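Local atomic coordinates of hypothetical protein (Uncultured marine organism, PDB entry 2OD6), a protein that is of unknown function but adopts a dimeric ferredoxin-like fold and binds a long-chain oxo fatty acid. Residues T8-A13 with S102-V107; F47-V52 with V61-E66. All blocks are in the same frame, centred on the assembly; numbering follows the deposited sequence. Where two conformers were deposited one is given.

Contact 1: T8-A13 with S102-V107. With OHA (10-oxohexadecanoic acid), chain E.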
# COMPACT_ATOMS: atom_id res chain seq x y z
N THR A 8 -6.54 -2.51 -5.89
CA THR A 8 -6.05 -1.71 -4.76
C THR A 8 -5.32 -0.49 -5.23
O THR A 8 -4.47 -0.59 -6.10
CB THR A 8 -5.11 -2.49 -3.84
OG1 THR A 8 -5.81 -3.62 -3.31
CG2 THR A 8 -4.64 -1.66 -2.62
N SER A 9 -5.68 0.65 -4.67
CA SER A 9 -5.05 1.92 -4.97
C SER A 9 -4.30 2.38 -3.73
O SER A 9 -4.79 2.17 -2.61
CB SER A 9 -6.09 2.92 -5.35
OG SER A 9 -6.77 2.52 -6.51
N PHE A 10 -3.13 2.99 -3.93
CA PHE A 10 -2.32 3.55 -2.85
C PHE A 10 -2.12 4.96 -3.17
O PHE A 10 -1.48 5.26 -4.17
CB PHE A 10 -0.94 2.88 -2.77
CG PHE A 10 -1.00 1.40 -2.64
CD1 PHE A 10 -1.15 0.80 -1.40
CD2 PHE A 10 -0.93 0.60 -3.76
CE1 PHE A 10 -1.21 -0.58 -1.29
CE2 PHE A 10 -1.00 -0.78 -3.65
CZ PHE A 10 -1.15 -1.37 -2.42
N THR A 11 -2.72 5.84 -2.39
CA THR A 11 -2.52 7.29 -2.64
C THR A 11 -1.52 7.77 -1.62
O THR A 11 -1.75 7.59 -0.39
CB THR A 11 -3.87 7.99 -2.49
OG1 THR A 11 -4.77 7.49 -3.49
CG2 THR A 11 -3.75 9.49 -2.63
N THR A 12 -0.50 8.48 -2.09
CA THR A 12 0.48 9.09 -1.22
C THR A 12 0.18 10.57 -1.23
O THR A 12 0.04 11.20 -2.30
CB THR A 12 1.97 8.80 -1.63
OG1 THR A 12 2.19 7.38 -1.57
CG2 THR A 12 2.96 9.53 -0.68
N ALA A 13 0.03 11.09 -0.02
CA ALA A 13 -0.27 12.47 0.22
C ALA A 13 0.87 13.17 0.98
O ALA A 13 1.19 12.78 2.10
CB ALA A 13 -1.55 12.50 1.00
N SER A 102 -0.97 5.04 -6.96
CA SER A 102 -0.60 3.88 -7.70
C SER A 102 -1.77 2.94 -7.64
O SER A 102 -2.09 2.40 -6.58
CB SER A 102 0.71 3.29 -7.17
OG SER A 102 1.76 4.13 -7.67
N ARG A 103 -2.41 2.74 -8.78
CA ARG A 103 -3.55 1.83 -8.90
C ARG A 103 -3.07 0.47 -9.40
O ARG A 103 -2.35 0.39 -10.42
CB ARG A 103 -4.60 2.42 -9.83
CG ARG A 103 -5.06 3.81 -9.40
CD ARG A 103 -6.21 4.33 -10.24
NE ARG A 103 -6.96 5.36 -9.52
CZ ARG A 103 -6.64 6.66 -9.51
NH1 ARG A 103 -5.61 7.12 -10.20
NH2 ARG A 103 -7.39 7.50 -8.80
N CYS A 104 -3.51 -0.58 -8.70
CA CYS A 104 -3.01 -1.95 -8.86
C CYS A 104 -4.11 -2.99 -8.99
O CYS A 104 -5.25 -2.74 -8.65
CB CYS A 104 -2.15 -2.34 -7.64
SG CYS A 104 -0.82 -1.13 -7.34
N LEU A 105 -3.72 -4.15 -9.52
CA LEU A 105 -4.43 -5.42 -9.40
C LEU A 105 -3.67 -6.26 -8.42
O LEU A 105 -2.44 -6.27 -8.44
CB LEU A 105 -4.35 -6.27 -10.69
CG LEU A 105 -4.41 -5.67 -12.06
CD1 LEU A 105 -4.38 -6.81 -13.06
CD2 LEU A 105 -5.68 -4.87 -12.16
N VAL A 106 -4.38 -7.03 -7.63
CA VAL A 106 -3.76 -7.94 -6.67
C VAL A 106 -3.29 -9.19 -7.43
O VAL A 106 -4.07 -9.88 -8.09
CB VAL A 106 -4.74 -8.34 -5.57
CG1 VAL A 106 -4.09 -9.33 -4.60
CG2 VAL A 106 -5.26 -7.11 -4.84
N VAL A 107 -1.99 -9.43 -7.35
CA VAL A 107 -1.36 -10.62 -7.93
C VAL A 107 -1.45 -11.81 -6.95
O VAL A 107 -1.81 -12.91 -7.34
CB VAL A 107 0.12 -10.30 -8.31
CG1 VAL A 107 0.88 -11.54 -8.86
CG2 VAL A 107 0.12 -9.17 -9.32
O2 OHA E . -8.86 4.23 -5.79
C16 OHA E . -8.54 5.41 -5.88
O3 OHA E . -7.72 5.68 -6.87
C15 OHA E . -9.06 6.51 -4.97
C14 OHA E . -8.14 7.75 -4.97
C13 OHA E . -8.73 9.01 -4.29
C12 OHA E . -7.84 9.61 -3.18
C11 OHA E . -8.13 11.10 -2.84
C10 OHA E . -8.23 11.45 -1.34
C9 OHA E . -9.62 11.09 -0.78
C8 OHA E . -9.74 10.98 0.76
C7 OHA E . -11.10 10.37 1.16
O1 OHA E . -11.24 9.16 1.23
C6 OHA E . -12.32 11.21 1.46
C5 OHA E . -12.05 12.71 1.49
C4 OHA E . -13.32 13.47 1.92
C3 OHA E . -13.15 14.99 2.15
C2 OHA E . -12.04 15.39 3.14
C1 OHA E . -10.97 16.22 2.44
O HOH W 1 -7.03 0.17 -8.32
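Thr-8 and Phe-10 meet Cys-104 and Ser-102 along one face of the antiparallel pairing between strands 7-15 and 98-109, a central and an outermost strand of the chain's ferredoxin-like sheet. Thr-8 is held chiefly through its backbone. Cys-104 N donates to Thr-8 O at 2.8 Å, and Thr-8 N returns a bond to Cys-104 O. The hydroxyl OG1 of Thr-8 passes obliquely by Val-106 CG2 at 3.9 Å. Phe-10 exchanges two further backbone bonds with Ser-102, and its side chain, with CG anti to the carbonyl carbon (chi1 -55°), turns a ring edge to Cys-104. The thiol SG lies close to the ring plane, 3.7 Å from Phe-10 CE2, a sulfur-aromatic contact at the rim rather than over a face. Past strand 98-109 the sheet continues: Cys-104, Leu-105 and Val-106 pair with an antiparallel strand of the second subunit.

Between the two hydrogen-bonded pairs sits the non-hydrogen-bonded pair Ser-9 with Arg-103, CA to CA 4.2 Å. Here Ser-9 CA lies 3.4 Å from Ser-102 O, a CA-H...O contact. Both side chains turn to the other face, toward the carboxylate end of the bound 10-oxohexadecanoic acid. In one of its two conformers, so with some reserve, Arg-103 brings NH2 to 2.7 Å from O3 of the fatty acid, its guanidinium set oblique to that oxygen. Ser-9 OG works both ways: a water donates to it and, weakly, to Cys-104 O, while Ser-9 OG itself donates to the fatty-acid oxygen O2 at 2.8 Å.

Contact 2: F47-V52 with V61-E66; sequences FSMNRV and VVMTYE. With OHA (10-oxohexadecanoic acid), chain E.
Phe-47 and Tyr-65 form the apolar centre, lying side by side with the edge of the phenylalanine ring turned to the tyrosine face. Phe-47 CD1 comes to 3.5 Å from Tyr-65 CE2, in an offset edge-to-face pair whose planes stand at 62°. The selenium of selenomethionine Met-63 sits at another part of the Phe-47 rim, 5.3 Å from the ring centroid. Met-63 CG then meets Met-49 CG at 4.1 Å, and Met-49 CG in turn rests against Val-61 CB. The opposite face of Tyr-65 takes the fatty-acid carbon C15, offset toward the ring rim, while Tyr-65 OH donates a long bond of 3.3 Å to the keto oxygen O1. With an alanine at Tyr-65, the Phe-47 edge would probably lose its aromatic partner and the keto oxygen this hydroxyl.

The strands form an antiparallel beta hairpin of the ferredoxin-like sheet; Ser-48/Thr-64 and Asn-50/Val-62 are hydrogen-bonded pairs, the Asn-50 N to Val-62 O bond weak. The apolar face packs against helix 18-40, where Trp-35 makes a further edge-to-face pair with Phe-47.

The other face is mixed: Val-62 CG2 meets Val-52 CG2 at one end, and the rest is polar. Ser-48 OG and Thr-64 OG1 both sit between backbone N and carbonyl carbon (chi1 73° and 71°), which brings the hydroxyls together at 2.7 Å, either able to donate. Asn-50 spends ND2 twice, on Val-62 O at 2.8 Å and on Ser-48 OG at 3.1 Å. Both acceptors lie near the amide plane, fixing the side chain's rotation. Ser-48 to Val-52 pair with a strand of the second subunit, and Glu-66 OE1 forms a salt bridge with Lys-46 of that subunit.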
# COMPACT_ATOMS: atom_id res chain seq x y z
N PHE A 47 -10.40 0.54 3.97
CA PHE A 47 -9.57 1.74 3.82
C PHE A 47 -8.54 1.83 4.97
O PHE A 47 -8.83 1.40 6.08
CB PHE A 47 -10.45 2.98 3.86
CG PHE A 47 -9.68 4.26 3.97
CD1 PHE A 47 -9.25 4.91 2.84
CD2 PHE A 47 -9.41 4.85 5.23
CE1 PHE A 47 -8.54 6.10 2.93
CE2 PHE A 47 -8.70 6.04 5.33
CZ PHE A 47 -8.29 6.67 4.18
N SER A 48 -7.35 2.40 4.71
CA SER A 48 -6.37 2.67 5.79
C SER A 48 -5.60 3.89 5.47
O SER A 48 -5.46 4.18 4.31
CB SER A 48 -5.45 1.47 6.11
OG SER A 48 -4.47 1.23 5.11
N MSE A 49 -5.20 4.62 6.51
CA MSE A 49 -4.29 5.78 6.37
C MSE A 49 -3.06 5.45 7.22
O MSE A 49 -3.19 5.00 8.34
CB MSE A 49 -4.98 7.10 6.76
CG MSE A 49 -4.15 8.33 6.74
SE MSE A 49 -5.46 9.77 6.50
CE MSE A 49 -6.62 9.21 8.07
N ASN A 50 -1.86 5.76 6.70
CA ASN A 50 -0.61 5.23 7.30
C ASN A 50 0.38 6.30 7.30
O ASN A 50 0.54 6.86 6.25
CB ASN A 50 -0.11 4.04 6.46
CG ASN A 50 -1.15 2.95 6.30
OD1 ASN A 50 -1.23 2.06 7.14
ND2 ASN A 50 -1.95 2.99 5.17
N ARG A 51 1.00 6.62 8.44
CA ARG A 51 1.95 7.74 8.51
C ARG A 51 3.31 7.15 8.18
O ARG A 51 3.72 6.19 8.83
CB ARG A 51 2.00 8.24 9.96
CG ARG A 51 3.15 9.14 10.31
CD ARG A 51 2.93 10.32 9.65
NE ARG A 51 4.01 11.27 9.93
CZ ARG A 51 4.31 11.78 11.12
NH1 ARG A 51 3.57 11.59 12.18
NH2 ARG A 51 5.31 12.63 11.16
N VAL A 52 4.03 7.76 7.24
CA VAL A 52 5.32 7.24 6.80
C VAL A 52 6.39 7.85 7.72
O VAL A 52 6.50 9.08 7.80
CB VAL A 52 5.63 7.55 5.31
CG1 VAL A 52 7.13 7.06 4.96
CG2 VAL A 52 4.56 6.88 4.33
N VAL A 61 1.37 10.57 4.32
CA VAL A 61 0.51 9.39 4.63
C VAL A 61 0.35 8.62 3.38
O VAL A 61 0.31 9.15 2.30
CB VAL A 61 -0.83 9.82 5.22
CG1 VAL A 61 -0.57 10.55 6.58
CG2 VAL A 61 -1.65 10.70 4.26
N VAL A 62 0.20 7.31 3.52
CA VAL A 62 -0.27 6.50 2.43
C VAL A 62 -1.67 6.00 2.79
O VAL A 62 -1.88 5.40 3.84
CB VAL A 62 0.68 5.28 2.12
CG1 VAL A 62 0.08 4.33 1.04
CG2 VAL A 62 2.05 5.80 1.68
N MSE A 63 -2.60 6.22 1.86
CA MSE A 63 -3.96 5.77 1.96
C MSE A 63 -4.21 4.55 1.06
O MSE A 63 -3.87 4.55 -0.15
CB MSE A 63 -4.84 6.96 1.60
CG MSE A 63 -4.70 8.07 2.64
SE MSE A 63 -6.00 9.46 2.18
CE MSE A 63 -5.19 10.21 0.66
N THR A 64 -4.77 3.48 1.60
CA THR A 64 -4.97 2.34 0.80
C THR A 64 -6.49 2.15 0.66
O THR A 64 -7.21 2.28 1.63
CB THR A 64 -4.32 1.07 1.41
OG1 THR A 64 -5.07 0.69 2.55
CG2 THR A 64 -2.86 1.32 1.80
N TYR A 65 -6.94 1.89 -0.57
CA TYR A 65 -8.32 1.56 -0.88
C TYR A 65 -8.36 0.14 -1.43
O TYR A 65 -7.81 -0.12 -2.49
CB TYR A 65 -8.82 2.52 -1.93
CG TYR A 65 -8.81 3.92 -1.48
CD1 TYR A 65 -7.65 4.68 -1.64
CD2 TYR A 65 -9.91 4.51 -0.88
CE1 TYR A 65 -7.58 6.02 -1.22
CE2 TYR A 65 -9.85 5.88 -0.46
CZ TYR A 65 -8.68 6.59 -0.64
OH TYR A 65 -8.63 7.88 -0.23
N GLU A 66 -8.97 -0.79 -0.73
CA GLU A 66 -9.01 -2.14 -1.19
C GLU A 66 -10.41 -2.42 -1.75
O GLU A 66 -11.37 -2.47 -0.99
CB GLU A 66 -8.73 -3.11 -0.03
CG GLU A 66 -7.27 -3.19 0.33
CD GLU A 66 -7.01 -3.92 1.61
OE1 GLU A 66 -7.47 -5.08 1.79
OE2 GLU A 66 -6.32 -3.31 2.44
O2 OHA E . -8.86 4.23 -5.79
C16 OHA E . -8.54 5.41 -5.88
O3 OHA E . -7.72 5.68 -6.87
C15 OHA E . -9.06 6.51 -4.97
C14 OHA E . -8.14 7.75 -4.97
C13 OHA E . -8.73 9.01 -4.29
C12 OHA E . -7.84 9.61 -3.18
C11 OHA E . -8.13 11.10 -2.84
C10 OHA E . -8.23 11.45 -1.34
C9 OHA E . -9.62 11.09 -0.78
C8 OHA E . -9.74 10.98 0.76
C7 OHA E . -11.10 10.37 1.16
O1 OHA E . -11.24 9.16 1.23
C6 OHA E . -12.32 11.21 1.46
C5 OHA E . -12.05 12.71 1.49
C4 OHA E . -13.32 13.47 1.92
C3 OHA E . -13.15 14.99 2.15
C2 OHA E . -12.04 15.39 3.14
C1 OHA E . -10.97 16.22 2.44

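Overall arrangement
Both contacts belong to one antiparallel sheet, in which strands 7-15 and 59-67 are neighbours, so contacts 1 and 2 are stitched together by probable backbone bonds from Thr-11 O to Met-63 N and from Ser-9 O to Tyr-65 N. Contact 2 is buried and contact 1 only partly so. Both carry backbone bonds, but contact 2 adds side-chain bonds from Ser-48, Thr-64 and Asn-50, whereas all four bonds between the strands of contact 1 are backbone. The fatty acid spans both: contact 1 meets its carboxylate end with polar groups, contact 2 its keto group and chain with Tyr-65 and Met-63. Each contact includes an outermost strand, through which the second subunit extends the sheet.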